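Long-range contact in pectate lyase (Bacillus subtilis, PDB 5AMV), which cleaves polygalacturonate by calcium-dependent elimination, releasing oligosaccharides with an unsaturated uronosyl group at the non-reducing end: residues A[237-251]-A[268-282]. Residues are numbered along the deposited sequence; the frame is centred on the assembly and turned at random.
Sequences MSYNYYHDHDKSSIF and LHHNRYKNIVQRAPR. With ADA (alpha-D-galactopyranuronic acid), chain B; ADA (alpha-D-galactopyranuronic acid), chain C.
Asn240 and Asn271 lie side by side at a turn repeated on successive coils of this parallel beta-helix, part of a row of hydrogen-bonded asparagines, as in other pectate lyases. Their amide planes lie 7° apart. Asn271 ND2 reaches Met237 O (3.0 Å), while OD1 takes Asn240 N (2.8 Å) and, weakly, Asn240 ND2; Asn240 OD1 accepts from Cys199 N on the preceding coil. An amide suits the turn because it donates and accepts at once. Beside it, His270 CB sits over the centre of the Tyr239 ring, and the Tyr239 hydroxyl reaches over the imidazole; an alanine in place of Tyr239 would probably strip one face of the His270 ring of its cover and leave a gap beside Gln392. Strands 241-243 and 272-274 run parallel, axes 4.7 Å apart, with bonds such as Lys274 N to Tyr242 O. On them the guanidinium of Arg272, paired with Glu296, lies flat on Tyr241, planes 3° apart. Inside the coil, a water bonds Tyr273 OH, Ser249 OG and, weakly, Tyr242 OH, which also bonds Thr226. At the substrate end, Asp246 OD1 accepts a nearly straight bond from Gln278 NE2 (2.8 Å), which also grips a galacturonate carboxylate. The guanidinium of Arg279, the inferred catalytic residue, lies between Lys247 CD and Ile250 CD1, NH2 donating to O5 of a second galacturonate (3.0 Å), whose carboxylate Arg282 holds through NE and NH2. Strands 200-202 and 287-296 flank the pair, and helix 382-392 packs against Tyr239, His270 and Arg272.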
loop_
_atom_site.group_PDB
_atom_site.type_symbol
_atom_site.label_atom_id
_atom_site.label_comp_id
_atom_site.label_asym_id
_atom_site.label_seq_id
_atom_site.Cartn_x
_atom_site.Cartn_y
_atom_site.Cartn_z
ATOM N N MET A 237 10.570 0.979 2.120
ATOM C CA MET A 237 9.460 1.576 2.887
ATOM C C MET A 237 9.831 1.396 4.366
ATOM O O MET A 237 9.944 0.254 4.846
ATOM C CB MET A 237 8.136 0.881 2.592
ATOM C CG MET A 237 7.812 0.751 1.097
ATOM S SD MET A 237 6.099 0.197 0.943
ATOM C CE MET A 237 6.119 -0.125 -0.829
ATOM N N SER A 238 10.043 2.523 5.057
ATOM C CA SER A 238 10.564 2.494 6.412
ATOM C C SER A 238 9.740 3.373 7.329
ATOM O O SER A 238 9.242 4.414 6.914
ATOM C CB SER A 238 12.045 2.937 6.442
ATOM O OG SER A 238 12.243 4.236 5.862
ATOM N N TYR A 239 9.610 2.949 8.588
ATOM C CA TYR A 239 8.982 3.774 9.640
ATOM C C TYR A 239 7.586 4.260 9.280
ATOM O O TYR A 239 7.187 5.372 9.687
ATOM C CB TYR A 239 9.915 4.953 10.019
ATOM C CG TYR A 239 11.183 4.500 10.726
ATOM C CD1 TYR A 239 11.145 4.165 12.087
ATOM C CD2 TYR A 239 12.386 4.360 10.030
ATOM C CE1 TYR A 239 12.286 3.725 12.752
ATOM C CE2 TYR A 239 13.530 3.919 10.686
ATOM C CZ TYR A 239 13.472 3.595 12.032
ATOM O OH TYR A 239 14.600 3.148 12.691
ATOM N N ASN A 240 6.827 3.435 8.539
ATOM C CA ASN A 240 5.458 3.812 8.285
ATOM C C ASN A 240 4.497 3.188 9.259
ATOM O O ASN A 240 4.831 2.154 9.859
ATOM C CB ASN A 240 5.048 3.472 6.849
ATOM C CG ASN A 240 5.967 4.091 5.822
ATOM O OD1 ASN A 240 5.969 5.313 5.613
ATOM N ND2 ASN A 240 6.758 3.247 5.168
ATOM N N TYR A 241 3.309 3.781 9.397
ATOM C CA TYR A 241 2.310 3.270 10.344
ATOM C C TYR A 241 1.030 2.929 9.576
ATOM O O TYR A 241 0.285 3.826 9.144
ATOM C CB TYR A 241 2.038 4.306 11.453
ATOM C CG TYR A 241 1.059 3.887 12.550
ATOM C CD1 TYR A 241 0.668 2.538 12.744
ATOM C CD2 TYR A 241 0.559 4.853 13.436
ATOM C CE1 TYR A 241 -0.213 2.189 13.746
ATOM C CE2 TYR A 241 -0.321 4.500 14.447
ATOM C CZ TYR A 241 -0.677 3.164 14.606
ATOM O OH TYR A 241 -1.552 2.805 15.597
ATOM N N TYR A 242 0.815 1.634 9.365
ATOM C CA TYR A 242 -0.385 1.155 8.692
ATOM C C TYR A 242 -1.375 0.736 9.763
ATOM O O TYR A 242 -1.038 -0.073 10.658
ATOM C CB TYR A 242 -0.006 -0.087 7.895
ATOM C CG TYR A 242 1.049 0.104 6.814
ATOM C CD1 TYR A 242 2.406 -0.072 7.076
ATOM C CD2 TYR A 242 0.662 0.417 5.506
ATOM C CE1 TYR A 242 3.362 0.079 6.051
ATOM C CE2 TYR A 242 1.612 0.508 4.470
ATOM C CZ TYR A 242 2.922 0.349 4.762
ATOM O OH TYR A 242 3.918 0.415 3.821
ATOM N N HIS A 243 -2.606 1.252 9.711
ATOM C CA HIS A 243 -3.578 0.860 10.736
ATOM C C HIS A 243 -5.020 0.852 10.277
ATOM O O HIS A 243 -5.393 1.657 9.428
ATOM C CB HIS A 243 -3.394 1.544 12.094
ATOM C CG HIS A 243 -3.678 3.009 12.100
ATOM N ND1 HIS A 243 -4.921 3.513 12.422
ATOM C CD2 HIS A 243 -2.875 4.084 11.923
ATOM C CE1 HIS A 243 -4.889 4.834 12.390
ATOM N NE2 HIS A 243 -3.652 5.209 12.109
ATOM N N ASP A 244 -5.784 -0.094 10.820
ATOM C CA ASP A 244 -7.262 -0.153 10.623
ATOM C C ASP A 244 -7.571 -0.199 9.126
ATOM O O ASP A 244 -8.126 0.743 8.528
ATOM C CB ASP A 244 -7.929 1.039 11.341
ATOM C CG ASP A 244 -7.659 0.996 12.809
ATOM O OD1 ASP A 244 -8.103 0.043 13.490
ATOM O OD2 ASP A 244 -6.909 1.863 13.279
ATOM N N HIS A 245 -7.172 -1.320 8.511
ATOM C CA HIS A 245 -7.311 -1.497 7.069
ATOM C C HIS A 245 -7.221 -3.009 6.773
ATOM O O HIS A 245 -6.619 -3.758 7.562
ATOM C CB HIS A 245 -6.193 -0.695 6.345
ATOM C CG HIS A 245 -6.227 -0.839 4.853
ATOM N ND1 HIS A 245 -6.919 0.024 4.024
ATOM C CD2 HIS A 245 -5.705 -1.791 4.044
ATOM C CE1 HIS A 245 -6.806 -0.378 2.773
ATOM N NE2 HIS A 245 -6.077 -1.478 2.751
ATOM N N ASP A 246 -7.853 -3.467 5.694
ATOM C CA ASP A 246 -7.861 -4.890 5.373
ATOM C C ASP A 246 -6.578 -5.332 4.653
ATOM O O ASP A 246 -5.687 -5.868 5.292
ATOM C CB ASP A 246 -9.182 -5.179 4.624
ATOM C CG ASP A 246 -9.380 -6.658 4.279
ATOM O OD1 ASP A 246 -8.499 -7.489 4.484
ATOM O OD2 ASP A 246 -10.451 -6.930 3.692
ATOM N N LYS A 247 -6.443 -5.034 3.352
ATOM C CA LYS A 247 -5.287 -5.495 2.552
ATOM C C LYS A 247 -4.203 -4.431 2.445
ATOM O O LYS A 247 -4.342 -3.437 1.719
ATOM C CB LYS A 247 -5.792 -5.870 1.172
ATOM C CG LYS A 247 -6.745 -7.098 1.255
ATOM C CD LYS A 247 -7.312 -7.502 -0.104
ATOM C CE LYS A 247 -8.597 -6.814 -0.444
ATOM N NZ LYS A 247 -9.397 -7.738 -1.352
ATOM N N SER A 248 -3.118 -4.618 3.180
ATOM C CA SER A 248 -2.131 -3.524 3.260
ATOM C C SER A 248 -1.229 -3.327 2.055
ATOM O O SER A 248 -1.170 -2.240 1.487
ATOM C CB SER A 248 -1.227 -3.741 4.453
ATOM O OG SER A 248 -0.209 -2.764 4.484
ATOM N N SER A 249 -0.468 -4.364 1.709
ATOM C CA SER A 249 0.663 -4.215 0.816
ATOM C C SER A 249 0.775 -5.450 -0.055
ATOM O O SER A 249 1.184 -6.505 0.431
ATOM C CB SER A 249 1.964 -4.038 1.627
ATOM O OG SER A 249 1.909 -2.852 2.430
ATOM N N ILE A 250 0.425 -5.316 -1.335
ATOM C CA ILE A 250 0.583 -6.448 -2.267
ATOM C C ILE A 250 1.709 -6.103 -3.244
ATOM O O ILE A 250 1.644 -5.064 -3.966
ATOM C CB ILE A 250 -0.772 -6.878 -3.001
ATOM C CG1 ILE A 250 -0.500 -8.056 -3.965
ATOM C CG2 ILE A 250 -1.354 -5.780 -3.771
ATOM C CD1 ILE A 250 -1.756 -8.948 -4.273
ATOM N N PHE A 251 2.690 -6.996 -3.321
ATOM C CA PHE A 251 3.859 -6.773 -4.206
ATOM C C PHE A 251 3.849 -7.888 -5.234
ATOM O O PHE A 251 4.086 -9.047 -4.878
ATOM C CB PHE A 251 5.200 -6.804 -3.434
ATOM C CG PHE A 251 5.293 -5.835 -2.267
ATOM C CD1 PHE A 251 4.536 -4.682 -2.225
ATOM C CD2 PHE A 251 6.189 -6.098 -1.209
ATOM C CE1 PHE A 251 4.662 -3.795 -1.167
ATOM C CE2 PHE A 251 6.341 -5.181 -0.140
ATOM C CZ PHE A 251 5.559 -4.042 -0.112
ATOM N N LEU A 268 11.342 -3.583 3.558
ATOM C CA LEU A 268 10.399 -3.046 4.541
ATOM C C LEU A 268 11.026 -3.098 5.905
ATOM O O LEU A 268 11.301 -4.190 6.414
ATOM C CB LEU A 268 9.107 -3.885 4.600
ATOM C CG LEU A 268 8.374 -4.075 3.258
ATOM C CD1 LEU A 268 7.097 -4.840 3.503
ATOM C CD2 LEU A 268 8.006 -2.739 2.619
ATOM N N HIS A 269 11.244 -1.936 6.514
ATOM C CA HIS A 269 11.728 -1.992 7.898
ATOM C C HIS A 269 11.150 -0.948 8.822
ATOM O O HIS A 269 10.803 0.131 8.394
ATOM C CB HIS A 269 13.284 -2.030 7.931
ATOM C CG HIS A 269 13.957 -0.717 7.618
ATOM N ND1 HIS A 269 14.199 0.244 8.582
ATOM C CD2 HIS A 269 14.454 -0.220 6.451
ATOM C CE1 HIS A 269 14.804 1.280 8.024
ATOM N NE2 HIS A 269 14.976 1.026 6.735
ATOM N N HIS A 270 11.093 -1.293 10.114
ATOM C CA HIS A 270 10.545 -0.437 11.172
ATOM C C HIS A 270 9.145 0.091 10.889
ATOM O O HIS A 270 8.756 1.173 11.396
ATOM C CB HIS A 270 11.519 0.706 11.469
ATOM C CG HIS A 270 12.810 0.254 12.077
ATOM N ND1 HIS A 270 13.938 -0.000 11.317
ATOM C CD2 HIS A 270 13.155 0.014 13.362
ATOM C CE1 HIS A 270 14.927 -0.376 12.115
ATOM N NE2 HIS A 270 14.472 -0.396 13.360
ATOM N N ASN A 271 8.393 -0.663 10.099
ATOM C CA ASN A 271 6.982 -0.346 9.966
ATOM C C ASN A 271 6.106 -0.933 11.051
ATOM O O ASN A 271 6.398 -1.999 11.619
ATOM C CB ASN A 271 6.475 -0.801 8.615
ATOM C CG ASN A 271 7.267 -0.202 7.487
ATOM O OD1 ASN A 271 7.169 1.010 7.201
ATOM N ND2 ASN A 271 8.077 -1.043 6.813
ATOM N N ARG A 272 5.018 -0.219 11.345
ATOM C CA ARG A 272 4.032 -0.665 12.315
ATOM C C ARG A 272 2.741 -1.033 11.606
ATOM O O ARG A 272 2.292 -0.258 10.766
ATOM C CB ARG A 272 3.778 0.479 13.311
ATOM C CG ARG A 272 2.811 0.111 14.437
ATOM C CD ARG A 272 2.683 1.314 15.402
ATOM N NE ARG A 272 1.807 0.940 16.519
ATOM C CZ ARG A 272 1.334 1.808 17.409
ATOM N NH1 ARG A 272 1.641 3.101 17.299
ATOM N NH2 ARG A 272 0.576 1.386 18.406
ATOM N N TYR A 273 2.185 -2.209 11.931
ATOM C CA TYR A 273 0.907 -2.673 11.341
ATOM C C TYR A 273 -0.012 -2.981 12.500
ATOM O O TYR A 273 0.195 -3.961 13.214
ATOM C CB TYR A 273 1.100 -3.945 10.481
ATOM C CG TYR A 273 2.122 -3.795 9.350
ATOM C CD1 TYR A 273 3.485 -3.964 9.583
ATOM C CD2 TYR A 273 1.708 -3.497 8.040
ATOM C CE1 TYR A 273 4.419 -3.829 8.559
ATOM C CE2 TYR A 273 2.624 -3.414 7.004
ATOM C CZ TYR A 273 3.970 -3.534 7.280
ATOM O OH TYR A 273 4.922 -3.407 6.304
ATOM N N LYS A 274 -1.031 -2.147 12.689
ATOM C CA LYS A 274 -1.944 -2.315 13.820
ATOM C C LYS A 274 -3.373 -2.464 13.287
ATOM O O LYS A 274 -3.854 -1.650 12.498
ATOM C CB LYS A 274 -1.877 -1.114 14.735
ATOM C CG LYS A 274 -2.892 -1.262 15.923
ATOM C CD LYS A 274 -2.655 -0.220 16.977
ATOM C CE LYS A 274 -3.660 -0.409 18.081
ATOM N NZ LYS A 274 -3.475 0.489 19.274
ATOM N N ASN A 275 -4.030 -3.557 13.647
ATOM C CA ASN A 275 -5.369 -3.818 13.093
ATOM C C ASN A 275 -5.367 -3.766 11.559
ATOM O O ASN A 275 -6.209 -3.132 10.920
ATOM C CB ASN A 275 -6.435 -2.899 13.714
ATOM C CG ASN A 275 -6.480 -3.004 15.198
ATOM O OD1 ASN A 275 -6.344 -4.090 15.756
ATOM N ND2 ASN A 275 -6.784 -1.891 15.857
ATOM N N ILE A 276 -4.408 -4.522 11.013
ATOM C CA ILE A 276 -4.322 -4.815 9.611
ATOM C C ILE A 276 -4.706 -6.284 9.453
ATOM O O ILE A 276 -4.272 -7.156 10.220
ATOM C CB ILE A 276 -2.880 -4.591 9.128
ATOM C CG1 ILE A 276 -2.471 -3.091 9.240
ATOM C CG2 ILE A 276 -2.693 -5.075 7.645
ATOM C CD1 ILE A 276 -3.393 -2.157 8.372
ATOM N N VAL A 277 -5.600 -6.562 8.507
ATOM C CA VAL A 277 -6.113 -7.924 8.349
ATOM C C VAL A 277 -5.077 -8.827 7.684
ATOM O O VAL A 277 -4.828 -9.939 8.174
ATOM C CB VAL A 277 -7.463 -7.993 7.544
ATOM C CG1 VAL A 277 -7.877 -9.414 7.343
ATOM C CG2 VAL A 277 -8.556 -7.234 8.275
ATOM N N GLN A 278 -4.570 -8.402 6.537
ATOM C CA GLN A 278 -3.774 -9.312 5.720
ATOM C C GLN A 278 -2.861 -8.567 4.756
ATOM O O GLN A 278 -2.912 -7.342 4.643
ATOM C CB GLN A 278 -4.738 -10.223 4.945
ATOM C CG GLN A 278 -5.643 -9.455 3.972
ATOM C CD GLN A 278 -6.643 -10.369 3.293
ATOM O OE1 GLN A 278 -6.267 -11.445 2.812
ATOM N NE2 GLN A 278 -7.907 -9.948 3.220
ATOM N N ARG A 279 -1.987 -9.332 4.076
ATOM C CA ARG A 279 -1.049 -8.775 3.077
ATOM C C ARG A 279 -0.106 -7.749 3.662
ATOM O O ARG A 279 -0.173 -6.568 3.335
ATOM C CB ARG A 279 -1.777 -8.204 1.828
ATOM C CG ARG A 279 -2.773 -9.214 1.260
ATOM C CD ARG A 279 -3.461 -8.682 0.023
ATOM N NE ARG A 279 -4.308 -9.696 -0.590
ATOM C CZ ARG A 279 -4.964 -9.540 -1.746
ATOM N NH1 ARG A 279 -4.895 -8.386 -2.419
ATOM N NH2 ARG A 279 -5.686 -10.540 -2.238
ATOM N N ALA A 280 0.769 -8.202 4.552
ATOM C CA ALA A 280 1.675 -7.267 5.178
ATOM C C ALA A 280 3.145 -7.648 5.166
ATOM O O ALA A 280 3.781 -7.690 6.225
ATOM C CB ALA A 280 1.212 -6.951 6.611
ATOM N N PRO A 281 3.720 -7.953 3.967
ATOM C CA PRO A 281 3.128 -7.862 2.639
ATOM C C PRO A 281 2.708 -9.249 2.102
ATOM O O PRO A 281 3.166 -10.279 2.632
ATOM C CB PRO A 281 4.305 -7.369 1.785
ATOM C CG PRO A 281 5.471 -8.085 2.380
ATOM C CD PRO A 281 5.177 -8.221 3.895
ATOM N N ARG A 282 1.922 -9.251 1.030
ATOM C CA ARG A 282 1.743 -10.468 0.210
ATOM C C ARG A 282 2.645 -10.328 -1.001
ATOM O O ARG A 282 2.551 -9.324 -1.704
ATOM C CB ARG A 282 0.307 -10.585 -0.282
ATOM C CG ARG A 282 -0.020 -11.928 -0.941
ATOM C CD ARG A 282 -1.052 -11.739 -2.031
ATOM N NE ARG A 282 -1.642 -12.994 -2.466
ATOM C CZ ARG A 282 -1.070 -13.841 -3.339
ATOM N NH1 ARG A 282 0.123 -13.587 -3.862
ATOM N NH2 ARG A 282 -1.707 -14.958 -3.713
HETATM C C1 ADA B . -8.123 -12.742 -0.788
HETATM C C2 ADA B . -8.877 -12.622 -2.123
HETATM C C3 ADA B . -8.655 -13.875 -2.975
HETATM C C4 ADA B . -7.175 -14.118 -3.218
HETATM C C5 ADA B . -6.467 -14.235 -1.873
HETATM C C6 ADA B . -4.979 -14.216 -2.141
HETATM O O2 ADA B . -10.278 -12.562 -1.820
HETATM O O3 ADA B . -9.288 -13.715 -4.252
HETATM O O4 ADA B . -6.646 -12.973 -3.917
HETATM O O5 ADA B . -6.756 -13.087 -1.025
HETATM O O6B ADA B . -4.308 -13.305 -1.583
HETATM O O6A ADA B . -4.453 -15.074 -2.922
HETATM C C1 ADA C . -10.091 -16.260 2.008
HETATM C C2 ADA C . -8.760 -16.442 1.277
HETATM C C3 ADA C . -7.812 -15.280 1.634
HETATM C C4 ADA C . -8.460 -13.940 1.283
HETATM C C5 ADA C . -9.831 -13.863 1.987
HETATM C C6 ADA C . -10.563 -12.569 1.739
HETATM O O2 ADA C . -8.176 -17.718 1.603
HETATM O O3 ADA C . -6.540 -15.460 1.000
HETATM O O4 ADA C . -8.574 -13.828 -0.146
HETATM O O5 ADA C . -10.671 -14.998 1.642
HETATM O O6B ADA C . -9.968 -11.452 1.866
HETATM O O6A ADA C . -11.777 -12.676 1.416
HETATM O O HOH W 1 4.324 -2.556 3.779
HETATM O O HOH W 2 -6.224 1.260 15.726
HETATM O O HOH W 3 1.514 -10.720 -4.061
#